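Local coordinates for Lmo2051 protein (Listeria monocytogenes, PDB 3I18) that is probably an ATP-dependent serine protease of the peptidase S16 family, represented here by its PDZ domain, at residues A[47-59]-A[71-85]. Sequence-based numbering, arbitrary orientation.
Sequences YIHSKKVGDTVKI and DIKLTAIDKKGTPGI
Leu74 pushes its two methyl branches into the bend of 47-59: CD1 lies 3.6 Å from Lys51 CB, while CD2 meets Val57 CG2 at 4.0 Å, the leucine and valine side chains crossing at about a right angle. Both backbone polar atoms of Leu74 are bound across the contact: N donates to Asp55 O at 2.8 Å and O accepts from Gly54 N. Asp55 N to Lys52 O closes the type II turn, and Lys52 N reaches back to Asp55 OD2 from above the carboxylate plane. Beyond this turn the chain enters the antiparallel hairpin of strands 56-63 and 66-76, part of the antiparallel sheet of the PDZ domain; Val57 and Ile72 form a hydrogen-bonded pair, with Val57 N reaching Ile72 O at 2.9 Å. Ile59 and Ile85 meet tip to tip, and Ile48, of helix 41-49, crosses Ile85 nearly perpendicularly, its CD1 3.8 Å from Ile85 CD1. Next to it, Thr82 lays CG2 over one face of the His49 imidazole, 3.7 Å from the centroid; with Thr82 chi1 at -57° this methyl stands anti to the Thr82 backbone N, and OG1 donates to Asp78 OD1. A water in the plane of that imidazole donates to Pro83 O and accepts weakly from His49 NE2.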
loop_
_atom_site.group_PDB
_atom_site.type_symbol
_atom_site.label_atom_id
_atom_site.label_comp_id
_atom_site.label_asym_id
_atom_site.label_seq_id
_atom_site.Cartn_x
_atom_site.Cartn_y
_atom_site.Cartn_z
ATOM N N TYR A 47 8.217 5.410 2.585
ATOM C CA TYR A 47 8.003 4.836 3.900
ATOM C C TYR A 47 8.155 3.324 3.888
ATOM O O TYR A 47 8.851 2.760 4.738
ATOM C CB TYR A 47 6.622 5.223 4.432
ATOM C CG TYR A 47 6.382 4.692 5.818
ATOM C CD1 TYR A 47 5.720 3.478 6.018
ATOM C CD2 TYR A 47 6.884 5.366 6.933
ATOM C CE1 TYR A 47 5.572 2.949 7.294
ATOM C CE2 TYR A 47 6.740 4.846 8.213
ATOM C CZ TYR A 47 6.087 3.638 8.386
ATOM O OH TYR A 47 5.974 3.099 9.646
ATOM N N ILE A 48 7.520 2.671 2.918
ATOM C CA ILE A 48 7.597 1.218 2.805
ATOM C C ILE A 48 9.058 0.805 2.645
ATOM O O ILE A 48 9.523 -0.120 3.310
ATOM C CB ILE A 48 6.767 0.712 1.594
ATOM C CG1 ILE A 48 5.272 0.988 1.834
ATOM C CG2 ILE A 48 7.008 -0.770 1.389
ATOM C CD1 ILE A 48 4.402 0.812 0.607
ATOM N N HIS A 49 9.785 1.515 1.782
ATOM C CA HIS A 49 11.196 1.210 1.544
ATOM C C HIS A 49 12.075 1.406 2.777
ATOM O O HIS A 49 13.196 0.901 2.822
ATOM C CB HIS A 49 11.756 2.060 0.401
ATOM C CG HIS A 49 11.221 1.699 -0.950
ATOM N ND1 HIS A 49 11.762 2.191 -2.117
ATOM C CD2 HIS A 49 10.196 0.894 -1.322
ATOM C CE1 HIS A 49 11.098 1.706 -3.150
ATOM N NE2 HIS A 49 10.143 0.915 -2.695
ATOM N N SER A 50 11.581 2.144 3.768
ATOM C CA SER A 50 12.354 2.370 4.981
ATOM C C SER A 50 12.184 1.187 5.923
ATOM O O SER A 50 12.808 1.118 6.984
ATOM C CB SER A 50 11.911 3.668 5.678
ATOM O OG SER A 50 10.649 3.542 6.321
ATOM N N LYS A 51 11.328 0.249 5.534
ATOM C CA LYS A 51 11.088 -0.929 6.354
ATOM C C LYS A 51 11.885 -2.117 5.827
ATOM O O LYS A 51 12.715 -1.969 4.926
ATOM C CB LYS A 51 9.590 -1.245 6.373
ATOM C CG LYS A 51 8.762 -0.087 6.890
ATOM C CD LYS A 51 9.258 0.360 8.265
ATOM C CE LYS A 51 8.618 1.674 8.691
ATOM N NZ LYS A 51 8.835 1.981 10.142
ATOM N N LYS A 52 11.635 -3.293 6.392
ATOM C CA LYS A 52 12.343 -4.504 5.990
ATOM C C LYS A 52 11.366 -5.578 5.567
ATOM O O LYS A 52 10.228 -5.610 6.041
ATOM C CB LYS A 52 13.172 -5.048 7.156
ATOM C CG LYS A 52 14.198 -4.091 7.728
ATOM C CD LYS A 52 14.358 -4.329 9.223
ATOM C CE LYS A 52 14.718 -5.771 9.541
ATOM N NZ LYS A 52 14.806 -6.003 11.015
ATOM N N VAL A 53 11.810 -6.447 4.662
ATOM C CA VAL A 53 10.989 -7.560 4.212
ATOM C C VAL A 53 10.649 -8.314 5.493
ATOM O O VAL A 53 11.508 -8.478 6.355
ATOM C CB VAL A 53 11.785 -8.492 3.261
ATOM C CG1 VAL A 53 10.976 -9.749 2.949
ATOM C CG2 VAL A 53 12.123 -7.750 1.975
ATOM N N GLY A 54 9.401 -8.743 5.641
ATOM C CA GLY A 54 9.027 -9.464 6.846
ATOM C C GLY A 54 8.363 -8.587 7.887
ATOM O O GLY A 54 7.719 -9.091 8.810
ATOM N N ASP A 55 8.531 -7.274 7.759
ATOM C CA ASP A 55 7.909 -6.337 8.697
ATOM C C ASP A 55 6.413 -6.342 8.452
ATOM O O ASP A 55 5.945 -6.802 7.416
ATOM C CB ASP A 55 8.434 -4.913 8.490
ATOM C CG ASP A 55 9.790 -4.683 9.125
ATOM O OD1 ASP A 55 10.308 -5.601 9.803
ATOM O OD2 ASP A 55 10.341 -3.577 8.947
ATOM N N THR A 56 5.671 -5.813 9.413
ATOM C CA THR A 56 4.226 -5.751 9.321
ATOM C C THR A 56 3.791 -4.292 9.278
ATOM O O THR A 56 4.264 -3.478 10.073
ATOM C CB THR A 56 3.575 -6.418 10.549
ATOM O OG1 THR A 56 3.920 -7.809 10.576
ATOM C CG2 THR A 56 2.069 -6.261 10.502
ATOM N N VAL A 57 2.919 -3.948 8.336
ATOM C CA VAL A 57 2.420 -2.576 8.255
ATOM C C VAL A 57 0.916 -2.573 8.486
ATOM O O VAL A 57 0.213 -3.480 8.041
ATOM C CB VAL A 57 2.707 -1.915 6.870
ATOM C CG1 VAL A 57 4.205 -1.713 6.681
ATOM C CG2 VAL A 57 2.139 -2.759 5.748
ATOM N N LYS A 58 0.426 -1.562 9.193
ATOM C CA LYS A 58 -1.004 -1.443 9.457
ATOM C C LYS A 58 -1.577 -0.614 8.329
ATOM O O LYS A 58 -1.119 0.503 8.087
ATOM C CB LYS A 58 -1.266 -0.740 10.797
ATOM C CG LYS A 58 -2.755 -0.561 11.105
ATOM C CD LYS A 58 -3.009 -0.149 12.552
ATOM C CE LYS A 58 -2.384 1.200 12.873
ATOM N NZ LYS A 58 -2.653 1.629 14.283
ATOM N N ILE A 59 -2.573 -1.157 7.637
ATOM C CA ILE A 59 -3.171 -0.458 6.508
ATOM C C ILE A 59 -4.634 -0.098 6.728
ATOM O O ILE A 59 -5.446 -0.965 7.058
ATOM C CB ILE A 59 -3.073 -1.318 5.209
ATOM C CG1 ILE A 59 -1.610 -1.612 4.863
ATOM C CG2 ILE A 59 -3.725 -0.585 4.046
ATOM C CD1 ILE A 59 -0.808 -0.393 4.448
ATOM N N ASP A 71 -3.525 -5.721 8.970
ATOM C CA ASP A 71 -2.076 -5.772 8.925
ATOM C C ASP A 71 -1.658 -6.567 7.705
ATOM O O ASP A 71 -2.312 -7.546 7.330
ATOM C CB ASP A 71 -1.514 -6.458 10.173
ATOM C CG ASP A 71 -1.616 -5.603 11.406
ATOM O OD1 ASP A 71 -1.327 -4.389 11.319
ATOM O OD2 ASP A 71 -1.972 -6.151 12.475
ATOM N N ILE A 72 -0.565 -6.143 7.083
ATOM C CA ILE A 72 -0.060 -6.837 5.910
ATOM C C ILE A 72 1.438 -7.001 6.084
ATOM O O ILE A 72 2.131 -6.060 6.452
ATOM C CB ILE A 72 -0.362 -6.045 4.623
ATOM C CG1 ILE A 72 -1.875 -5.835 4.503
ATOM C CG2 ILE A 72 0.145 -6.808 3.404
ATOM C CD1 ILE A 72 -2.291 -5.087 3.240
ATOM N N LYS A 73 1.928 -8.214 5.858
ATOM C CA LYS A 73 3.351 -8.478 5.984
ATOM C C LYS A 73 4.017 -8.077 4.678
ATOM O O LYS A 73 3.503 -8.366 3.592
ATOM C CB LYS A 73 3.594 -9.963 6.282
ATOM C CG LYS A 73 5.059 -10.350 6.459
ATOM C CD LYS A 73 5.199 -11.615 7.300
ATOM C CE LYS A 73 4.759 -11.361 8.739
ATOM N NZ LYS A 73 4.992 -12.532 9.635
ATOM N N LEU A 74 5.152 -7.399 4.785
ATOM C CA LEU A 74 5.882 -6.953 3.604
ATOM C C LEU A 74 6.664 -8.116 3.024
ATOM O O LEU A 74 7.169 -8.965 3.757
ATOM C CB LEU A 74 6.843 -5.826 3.972
ATOM C CG LEU A 74 6.188 -4.536 4.479
ATOM C CD1 LEU A 74 7.259 -3.493 4.705
ATOM C CD2 LEU A 74 5.179 -4.040 3.445
ATOM N N THR A 75 6.751 -8.154 1.701
ATOM C CA THR A 75 7.479 -9.210 1.015
ATOM C C THR A 75 8.505 -8.522 0.125
ATOM O O THR A 75 8.592 -7.298 0.120
ATOM C CB THR A 75 6.515 -10.081 0.168
ATOM O OG1 THR A 75 7.221 -11.217 -0.351
ATOM C CG2 THR A 75 5.923 -9.269 -0.974
ATOM N N ALA A 76 9.307 -9.291 -0.600
ATOM C CA ALA A 76 10.299 -8.693 -1.484
ATOM C C ALA A 76 9.604 -8.409 -2.814
ATOM O O ALA A 76 8.951 -9.299 -3.363
ATOM C CB ALA A 76 11.462 -9.667 -1.694
ATOM N N ILE A 77 9.719 -7.188 -3.337
ATOM C CA ILE A 77 9.064 -6.896 -4.613
ATOM C C ILE A 77 10.004 -6.843 -5.809
ATOM O O ILE A 77 9.565 -6.601 -6.934
ATOM C CB ILE A 77 8.199 -5.589 -4.568
ATOM C CG1 ILE A 77 8.995 -4.424 -3.982
ATOM C CG2 ILE A 77 6.917 -5.838 -3.791
ATOM C CD1 ILE A 77 10.012 -3.840 -4.948
ATOM N N ASP A 78 11.293 -7.070 -5.581
ATOM C CA ASP A 78 12.248 -7.096 -6.686
ATOM C C ASP A 78 13.462 -7.950 -6.331
ATOM O O ASP A 78 13.669 -8.292 -5.166
ATOM C CB ASP A 78 12.656 -5.672 -7.105
ATOM C CG ASP A 78 13.453 -4.943 -6.047
ATOM O OD1 ASP A 78 13.551 -3.696 -6.138
ATOM O OD2 ASP A 78 13.988 -5.601 -5.141
ATOM N N LYS A 79 14.249 -8.314 -7.339
ATOM C CA LYS A 79 15.414 -9.163 -7.121
ATOM C C LYS A 79 16.472 -8.549 -6.207
ATOM O O LYS A 79 17.367 -9.250 -5.733
ATOM C CB LYS A 79 16.037 -9.558 -8.468
ATOM C CG LYS A 79 16.485 -8.395 -9.327
ATOM C CD LYS A 79 17.074 -8.887 -10.639
ATOM C CE LYS A 79 17.607 -7.728 -11.455
ATOM N NZ LYS A 79 18.663 -6.984 -10.707
ATOM N N LYS A 80 16.360 -7.248 -5.945
ATOM C CA LYS A 80 17.310 -6.564 -5.074
ATOM C C LYS A 80 16.877 -6.601 -3.612
ATOM O O LYS A 80 17.591 -6.115 -2.738
ATOM C CB LYS A 80 17.504 -5.112 -5.526
ATOM C CG LYS A 80 18.296 -4.979 -6.819
ATOM C CD LYS A 80 19.643 -5.684 -6.704
ATOM C CE LYS A 80 20.399 -5.661 -8.021
ATOM N NZ LYS A 80 21.670 -6.437 -7.937
ATOM N N GLY A 81 15.702 -7.167 -3.348
ATOM C CA GLY A 81 15.227 -7.270 -1.978
ATOM C C GLY A 81 14.435 -6.087 -1.449
ATOM O O GLY A 81 14.226 -5.970 -0.239
ATOM N N THR A 82 13.990 -5.212 -2.342
ATOM C CA THR A 82 13.216 -4.038 -1.935
ATOM C C THR A 82 11.910 -4.495 -1.293
ATOM O O THR A 82 11.197 -5.309 -1.857
ATOM C CB THR A 82 12.892 -3.155 -3.145
ATOM O OG1 THR A 82 14.111 -2.761 -3.794
ATOM C CG2 THR A 82 12.132 -1.917 -2.703
ATOM N N PRO A 83 11.583 -3.976 -0.097
ATOM C CA PRO A 83 10.353 -4.350 0.612
ATOM C C PRO A 83 9.140 -3.762 -0.098
ATOM O O PRO A 83 9.228 -2.672 -0.659
ATOM C CB PRO A 83 10.543 -3.727 2.003
ATOM C CG PRO A 83 12.024 -3.418 2.087
ATOM C CD PRO A 83 12.355 -3.001 0.684
ATOM N N GLY A 84 8.020 -4.479 -0.072
ATOM C CA GLY A 84 6.814 -3.994 -0.711
ATOM C C GLY A 84 5.571 -4.732 -0.247
ATOM O O GLY A 84 5.657 -5.818 0.325
ATOM N N ILE A 85 4.408 -4.130 -0.478
ATOM C CA ILE A 85 3.145 -4.743 -0.110
ATOM C C ILE A 85 2.772 -5.751 -1.195
ATOM O O ILE A 85 2.127 -6.768 -0.926
ATOM C CB ILE A 85 2.033 -3.676 -0.003
ATOM C CG1 ILE A 85 2.384 -2.683 1.095
ATOM C CG2 ILE A 85 0.679 -4.343 0.287
ATOM C CD1 ILE A 85 1.439 -1.489 1.166
HETATM O O HOH W 1 7.748 -1.024 -2.307
#